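Local structure of amidohydrolase (Pseudomonas aeruginosa, 2I5G) at residues V43-F47 with Q48-N52; Q93-H96 with A97-D100; H256-F259 with E260-H264. The protein probably works as a metal-dependent dipeptidase of the membrane dipeptidase (M19) family, hydrolysing dipeptides. The protein carries 2 engineered substitutions. One frame throughout, in Å; residues are numbered along the deposited sequence.

The three contacts are short and local, and they follow one another along the chain in the order of their numbers. Interactions 1 and 2 sit in the connections that follow two paired parallel strands, 36-40 and 86-92, of a TIM-barrel-type fold; their centres are 8 Å apart and they touch. Interaction 3 lies on helix 256-263, after strand 244-246, and its centre is about 17 Å from that of interaction 1 and 19 Å from that of interaction 2. It touches the first but not the second, the nearest atoms there being about 7 Å apart. Residues 43-47 thus bridge the other two, tying two strand-following loops and helix 256-263, far apart in sequence, together.

Interaction 1: V43-F47 with Q48-N52; sequences VWEGF and QATVN
Phe47 and Val51 meet one helical turn apart, with the methyl CG2 of Val51 lying over one face of the phenyl ring, displaced toward its rim. The CH-pi geometry is good: CG2 of Val51 is 3.9 Å from the centroid of the Phe47 ring and 16° off the ring normal. The ring gets there because CG of Phe47 points opposite its own backbone N (chi1 179°), which carries the phenyl forward along the helix, toward CG2 of Val51. On another side of the turn, Thr50 bends back to the carbonyl of Gly46. Its OG1 donates to Gly46 O at 2.7 Å, and its own N reaches the same oxygen at 3.0 Å, the two donors coming from opposite faces of the carbonyl plane. OG1 also has Ser42 OG as a hydrogen-bonding partner. Glu45 completes the packing: its CB lies 3.6 Å from CB of Ala49, while its OE2 turns away to accept from the backbone N atoms of both Val43 and Trp44. Val51 N to Phe47 O, 2.9 Å, is the next turn-to-turn bond. Gly46 is the N-cap of helix 47-63, which follows strand 36-40 in a beta-alpha unit, consistent with the TIM-barrel family.

Interaction 2: Q93-H96 with A97-D100; sequences QNAH and AFED
Ala95 O is held by two donors: the backbone N of Phe98 at 2.9 Å, and a water molecule whose oxygen lies 3.1 Å away. The same water also lies against Glu99 O, at a short distance to be read with caution, and so links the two carbonyls. One residue further on, Glu99 N donates to His96 O at 2.7 Å. Both backbone bonds span three residues, as in a 3-10 turn, and in each the donor sits well above the carbonyl plane, 43° out of it for Phe98 N. Side chains follow this tight winding. The phenyl ring of Phe98 leans back past the carbonyl of Ala95, bringing CD2 within 4.0 Å of the Ala95 methyl CB; chi1 of -60° sets CG beside the Phe98 backbone N and makes that lean possible. The entry to the turn is fixed by Asn94, whose OD1 accepts from His96 N at 2.9 Å in an Asx turn, while ND2 bonds to Val43 O. At the exit Glu99 takes a positive phi (52°), which ends the winding. Its CG passes 3.7 Å from His96 O, and the extended chain carries OE1 to the backbone N of Phe47. The segment joins strand 86-92 to helix 103-110. Phe98 packs against Tyr104, Val105 and Phe108 of that helix, and Ala97 also meets Phe108. At the far end Asp100 O is hydrogen-bonded to Tyr268 OH of the second subunit, while Gln93 pairs through its backbone with Ser42, just beyond strand 36-40.

Interaction 3: H256-F259 with E260-H264; sequences HDFF and EWLTH
Phe258 lies against Leu262 one turn along the helix, and both leucine methyls touch its ring. They lie on the same side of it: CD1 of Leu262 over the face toward the rim, CD2 further out by the CE2-CZ edge, 3.6 Å from CE2 of Phe258. With CG placed opposite the backbone N (chi1 176°), the phenyl is thrown forward along the helix to receive them. The CE3 corner of Trp261 comes near the same ring, 4.2 Å from CD1 of Phe258, the two side chains slanting past each other. A second pair is formed by His256 and Glu260. The methylene CG of Glu260 sits over a face of the imidazole, 4.1 Å from the ring centroid of His256, and the carboxylate is turned nearly parallel to the ring, their planes 7° apart. The acid end is held from elsewhere, by a salt bridge from OE2 to Arg271. The last turn winds up around carbonyls: Thr263 N donates to Phe259 O at 2.9 Å, and His264 ND1 reaches Glu260 O at 2.7 Å, with that oxygen close to the imidazole plane. Helix 256-263 follows strand 244-246 in the sequence. Beside its end lies the loop after strand 36-40, where Trp44 meets the Trp261 ring edge-to-face and bonds through NE1 to Trp261 O; Leu262 packs on Tyr120, in the loop after strand 113-117.

Interaction 1: V43-F47 with Q48-N52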
loop_
_atom_site.group_PDB
_atom_site.type_symbol
_atom_site.label_atom_id
_atom_site.label_comp_id
_atom_site.label_asym_id
_atom_site.label_seq_id
_atom_site.Cartn_x
_atom_site.Cartn_y
_atom_site.Cartn_z
ATOM N N VAL A 43 10.879 9.722 1.902
ATOM C CA VAL A 43 11.154 8.308 2.160
ATOM C C VAL A 43 9.921 7.580 2.707
ATOM O O VAL A 43 9.531 6.543 2.176
ATOM C CB VAL A 43 12.395 8.118 3.101
ATOM C CG1 VAL A 43 12.496 9.257 4.047
ATOM C CG2 VAL A 43 12.308 6.801 3.862
ATOM N N TRP A 44 9.298 8.117 3.752
ATOM C CA TRP A 44 8.099 7.499 4.317
ATOM C C TRP A 44 6.874 8.389 4.075
ATOM O O TRP A 44 5.737 7.912 4.089
ATOM C CB TRP A 44 8.257 7.277 5.830
ATOM C CG TRP A 44 9.175 6.143 6.254
ATOM C CD1 TRP A 44 10.193 6.217 7.164
ATOM C CD2 TRP A 44 9.119 4.769 5.836
ATOM N NE1 TRP A 44 10.768 4.984 7.341
ATOM C CE2 TRP A 44 10.132 4.076 6.540
ATOM C CE3 TRP A 44 8.312 4.056 4.935
ATOM C CZ2 TRP A 44 10.360 2.704 6.372
ATOM C CZ3 TRP A 44 8.537 2.692 4.770
ATOM C CH2 TRP A 44 9.556 2.032 5.487
ATOM N N GLU A 45 7.116 9.676 3.839
ATOM C CA GLU A 45 6.052 10.661 3.629
ATOM C C GLU A 45 5.057 10.454 2.483
ATOM O O GLU A 45 5.389 9.900 1.437
ATOM C CB GLU A 45 6.667 12.060 3.501
ATOM C CG GLU A 45 8.084 12.084 2.958
ATOM C CD GLU A 45 9.133 12.078 4.054
ATOM O OE1 GLU A 45 9.201 13.059 4.825
ATOM O OE2 GLU A 45 9.891 11.093 4.145
ATOM N N GLY A 46 3.828 10.920 2.701
ATOM C CA GLY A 46 2.788 10.810 1.693
ATOM C C GLY A 46 2.877 11.993 0.746
ATOM O O GLY A 46 3.905 12.672 0.710
ATOM N N PHE A 47 1.809 12.257 -0.006
ATOM C CA PHE A 47 1.797 13.370 -0.962
ATOM C C PHE A 47 2.138 14.737 -0.362
ATOM O O PHE A 47 3.252 15.233 -0.529
ATOM C CB PHE A 47 0.434 13.464 -1.663
ATOM C CG PHE A 47 0.337 14.599 -2.646
ATOM C CD1 PHE A 47 1.063 14.574 -3.834
ATOM C CD2 PHE A 47 -0.451 15.711 -2.369
ATOM C CE1 PHE A 47 1.009 15.639 -4.731
ATOM C CE2 PHE A 47 -0.513 16.780 -3.257
ATOM C CZ PHE A 47 0.220 16.744 -4.441
ATOM N N GLN A 48 1.183 15.345 0.333
ATOM C CA GLN A 48 1.406 16.662 0.920
ATOM C C GLN A 48 2.670 16.798 1.768
ATOM O O GLN A 48 3.341 17.827 1.712
ATOM C CB GLN A 48 0.178 17.106 1.734
ATOM C CG GLN A 48 0.257 18.554 2.247
ATOM C CD GLN A 48 -1.108 19.221 2.377
ATOM O OE1 GLN A 48 -2.135 18.592 2.157
ATOM N NE2 GLN A 48 -1.118 20.500 2.731
ATOM N N ALA A 49 3.013 15.785 2.554
ATOM C CA ALA A 49 4.221 15.901 3.367
ATOM C C ALA A 49 5.442 15.962 2.449
ATOM O O ALA A 49 6.419 16.642 2.754
ATOM C CB ALA A 49 4.338 14.722 4.351
ATOM N N THR A 50 5.380 15.255 1.322
ATOM C CA THR A 50 6.485 15.268 0.368
ATOM C C THR A 50 6.553 16.647 -0.287
ATOM O O THR A 50 7.636 17.214 -0.464
ATOM C CB THR A 50 6.307 14.176 -0.727
ATOM O OG1 THR A 50 6.461 12.875 -0.136
ATOM C CG2 THR A 50 7.335 14.353 -1.842
ATOM N N VAL A 51 5.388 17.182 -0.646
ATOM C CA VAL A 51 5.310 18.503 -1.260
ATOM C C VAL A 51 5.965 19.518 -0.325
ATOM O O VAL A 51 6.672 20.421 -0.766
ATOM C CB VAL A 51 3.834 18.912 -1.515
ATOM C CG1 VAL A 51 3.750 20.359 -1.969
ATOM C CG2 VAL A 51 3.224 18.001 -2.562
ATOM N N ASN A 52 5.734 19.359 0.972
ATOM C CA ASN A 52 6.308 20.267 1.958
ATOM C C ASN A 52 7.830 20.247 1.936
ATOM O O ASN A 52 8.481 21.294 2.053
ATOM C CB ASN A 52 5.811 19.907 3.356
ATOM C CG ASN A 52 4.384 20.349 3.594
ATOM O OD1 ASN A 52 3.760 19.959 4.582
ATOM N ND2 ASN A 52 3.860 21.175 2.695
#

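Interaction 2: Q93-H96 with A97-D100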
loop_
_atom_site.group_PDB
_atom_site.type_symbol
_atom_site.label_atom_id
_atom_site.label_comp_id
_atom_site.label_asym_id
_atom_site.label_seq_id
_atom_site.Cartn_x
_atom_site.Cartn_y
_atom_site.Cartn_z
ATOM N N GLN A 93 12.704 8.250 -2.370
ATOM C CA GLN A 93 13.181 6.907 -2.121
ATOM C C GLN A 93 11.973 6.013 -1.864
ATOM O O GLN A 93 12.089 4.915 -1.323
ATOM C CB GLN A 93 14.150 6.887 -0.943
ATOM C CG GLN A 93 15.542 7.358 -1.323
ATOM C CD GLN A 93 16.634 6.705 -0.491
ATOM O OE1 GLN A 93 16.747 5.472 -0.444
ATOM N NE2 GLN A 93 17.449 7.529 0.164
ATOM N N ASN A 94 10.805 6.496 -2.273
ATOM C CA ASN A 94 9.569 5.746 -2.099
ATOM C C ASN A 94 8.509 6.268 -3.064
ATOM O O ASN A 94 8.380 7.473 -3.259
ATOM C CB ASN A 94 9.060 5.891 -0.665
ATOM C CG ASN A 94 8.094 4.790 -0.271
ATOM O OD1 ASN A 94 7.428 4.196 -1.117
ATOM N ND2 ASN A 94 8.004 4.520 1.024
ATOM N N ALA A 95 7.754 5.357 -3.666
ATOM C CA ALA A 95 6.694 5.742 -4.588
ATOM C C ALA A 95 5.442 6.111 -3.797
ATOM O O ALA A 95 4.455 6.577 -4.365
ATOM C CB ALA A 95 6.386 4.596 -5.531
ATOM N N HIS A 96 5.497 5.909 -2.482
ATOM C CA HIS A 96 4.368 6.191 -1.607
ATOM C C HIS A 96 3.858 7.627 -1.702
ATOM O O HIS A 96 2.679 7.892 -1.439
ATOM C CB HIS A 96 4.728 5.862 -0.160
ATOM C CG HIS A 96 3.571 5.971 0.783
ATOM N ND1 HIS A 96 2.413 5.238 0.627
ATOM C CD2 HIS A 96 3.379 6.751 1.876
ATOM C CE1 HIS A 96 1.557 5.563 1.580
ATOM N NE2 HIS A 96 2.119 6.479 2.350
ATOM N N ALA A 97 4.742 8.547 -2.083
ATOM C CA ALA A 97 4.383 9.956 -2.230
ATOM C C ALA A 97 3.283 10.132 -3.277
ATOM O O ALA A 97 2.530 11.108 -3.232
ATOM C CB ALA A 97 5.599 10.757 -2.624
ATOM N N PHE A 98 3.200 9.194 -4.221
ATOM C CA PHE A 98 2.169 9.237 -5.258
ATOM C C PHE A 98 0.838 8.778 -4.672
ATOM O O PHE A 98 -0.212 8.930 -5.302
ATOM C CB PHE A 98 2.487 8.289 -6.418
ATOM C CG PHE A 98 3.771 8.580 -7.128
ATOM C CD1 PHE A 98 4.124 9.881 -7.465
ATOM C CD2 PHE A 98 4.602 7.530 -7.523
ATOM C CE1 PHE A 98 5.284 10.132 -8.189
ATOM C CE2 PHE A 98 5.764 7.766 -8.246
ATOM C CZ PHE A 98 6.106 9.067 -8.581
ATOM N N GLU A 99 0.885 8.201 -3.474
ATOM C CA GLU A 99 -0.318 7.683 -2.836
ATOM C C GLU A 99 -1.052 6.752 -3.817
ATOM O O GLU A 99 -0.451 5.797 -4.324
ATOM C CB GLU A 99 -1.208 8.838 -2.360
ATOM C CG GLU A 99 -0.600 9.578 -1.161
ATOM C CD GLU A 99 -1.491 10.676 -0.575
ATOM O OE1 GLU A 99 -1.074 11.284 0.439
ATOM O OE2 GLU A 99 -2.591 10.933 -1.117
ATOM N N ASP A 100 -2.326 7.007 -4.101
ATOM C CA ASP A 100 -3.059 6.144 -5.028
ATOM C C ASP A 100 -3.428 6.870 -6.310
ATOM O O ASP A 100 -4.298 6.438 -7.061
ATOM C CB ASP A 100 -4.325 5.605 -4.374
ATOM C CG ASP A 100 -5.287 6.701 -3.988
ATOM O OD1 ASP A 100 -6.457 6.384 -3.687
ATOM O OD2 ASP A 100 -4.867 7.878 -3.978
HETATM O O HOH W 1 1.880 4.938 -4.166
#

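Interaction 3: H256-F259 with E260-H264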
loop_
_atom_site.group_PDB
_atom_site.type_symbol
_atom_site.label_atom_id
_atom_site.label_comp_id
_atom_site.label_asym_id
_atom_site.label_seq_id
_atom_site.Cartn_x
_atom_site.Cartn_y
_atom_site.Cartn_z
ATOM N N HIS A 256 20.691 10.606 15.583
ATOM C CA HIS A 256 19.999 9.436 16.124
ATOM C C HIS A 256 18.544 9.275 15.687
ATOM O O HIS A 256 18.144 8.213 15.217
ATOM C CB HIS A 256 20.061 9.481 17.657
ATOM C CG HIS A 256 19.650 8.203 18.318
ATOM N ND1 HIS A 256 20.381 7.040 18.205
ATOM C CD2 HIS A 256 18.573 7.900 19.082
ATOM C CE1 HIS A 256 19.771 6.075 18.871
ATOM N NE2 HIS A 256 18.673 6.571 19.411
ATOM N N ASP A 257 17.751 10.324 15.865
ATOM C CA ASP A 257 16.343 10.293 15.494
ATOM C C ASP A 257 16.171 9.900 14.026
ATOM O O ASP A 257 15.271 9.126 13.686
ATOM C CB ASP A 257 15.707 11.670 15.745
ATOM C CG ASP A 257 15.612 12.015 17.230
ATOM O OD1 ASP A 257 16.473 11.561 18.011
ATOM O OD2 ASP A 257 14.683 12.755 17.617
ATOM N N PHE A 258 17.040 10.433 13.168
ATOM C CA PHE A 258 17.002 10.171 11.729
ATOM C C PHE A 258 17.221 8.707 11.371
ATOM O O PHE A 258 16.546 8.175 10.492
ATOM C CB PHE A 258 18.057 11.020 11.021
ATOM C CG PHE A 258 18.163 10.762 9.537
ATOM C CD1 PHE A 258 17.231 11.290 8.656
ATOM C CD2 PHE A 258 19.224 10.015 9.019
ATOM C CE1 PHE A 258 17.357 11.083 7.274
ATOM C CE2 PHE A 258 19.355 9.803 7.643
ATOM C CZ PHE A 258 18.422 10.338 6.772
ATOM N N PHE A 259 18.174 8.060 12.035
ATOM C CA PHE A 259 18.451 6.658 11.755
ATOM C C PHE A 259 17.367 5.735 12.281
ATOM O O PHE A 259 16.998 4.765 11.615
ATOM C CB PHE A 259 19.828 6.270 12.300
ATOM C CG PHE A 259 20.955 6.798 11.464
ATOM C CD1 PHE A 259 21.158 6.315 10.178
ATOM C CD2 PHE A 259 21.747 7.847 11.919
ATOM C CE1 PHE A 259 22.131 6.878 9.346
ATOM C CE2 PHE A 259 22.719 8.415 11.102
ATOM C CZ PHE A 259 22.913 7.931 9.810
ATOM N N GLU A 260 16.841 6.039 13.461
ATOM C CA GLU A 260 15.771 5.225 14.032
ATOM C C GLU A 260 14.557 5.304 13.113
ATOM O O GLU A 260 13.810 4.339 12.955
ATOM C CB GLU A 260 15.409 5.731 15.433
ATOM C CG GLU A 260 16.497 5.478 16.462
ATOM C CD GLU A 260 16.776 3.994 16.647
ATOM O OE1 GLU A 260 15.905 3.288 17.204
ATOM O OE2 GLU A 260 17.859 3.533 16.226
ATOM N N TRP A 261 14.392 6.470 12.498
ATOM C CA TRP A 261 13.297 6.750 11.579
ATOM C C TRP A 261 13.434 5.925 10.303
ATOM O O TRP A 261 12.448 5.491 9.708
ATOM C CB TRP A 261 13.314 8.237 11.237
ATOM C CG TRP A 261 12.220 8.665 10.344
ATOM C CD1 TRP A 261 10.881 8.613 10.602
ATOM C CD2 TRP A 261 12.360 9.276 9.061
ATOM N NE1 TRP A 261 10.177 9.163 9.559
ATOM C CE2 TRP A 261 11.060 9.579 8.599
ATOM C CE3 TRP A 261 13.458 9.602 8.256
ATOM C CZ2 TRP A 261 10.826 10.197 7.368
ATOM C CZ3 TRP A 261 13.225 10.220 7.028
ATOM C CH2 TRP A 261 11.918 10.510 6.601
ATOM N N LEU A 262 14.672 5.723 9.886
ATOM C CA LEU A 262 14.962 4.952 8.698
ATOM C C LEU A 262 14.857 3.450 8.991
ATOM O O LEU A 262 14.582 2.660 8.097
ATOM C CB LEU A 262 16.376 5.292 8.209
ATOM C CG LEU A 262 16.577 6.097 6.916
ATOM C CD1 LEU A 262 15.650 7.284 6.853
ATOM C CD2 LEU A 262 18.026 6.552 6.839
ATOM N N THR A 263 15.049 3.053 10.246
ATOM C CA THR A 263 15.017 1.632 10.582
ATOM C C THR A 263 13.714 1.012 11.092
ATOM O O THR A 263 13.637 -0.211 11.273
ATOM C CB THR A 263 16.139 1.296 11.570
ATOM O OG1 THR A 263 16.095 2.211 12.672
ATOM C CG2 THR A 263 17.490 1.395 10.877
ATOM N N HIS A 264 12.696 1.832 11.330
ATOM C CA HIS A 264 11.412 1.302 11.780
ATOM C C HIS A 264 10.408 1.477 10.646
ATOM O O HIS A 264 10.382 2.522 9.996
ATOM C CB HIS A 264 10.922 2.036 13.032
ATOM C CG HIS A 264 11.723 1.746 14.264
ATOM N ND1 HIS A 264 12.991 2.249 14.467
ATOM C CD2 HIS A 264 11.439 0.993 15.353
ATOM C CE1 HIS A 264 13.453 1.817 15.629
ATOM N NE2 HIS A 264 12.530 1.053 16.185
#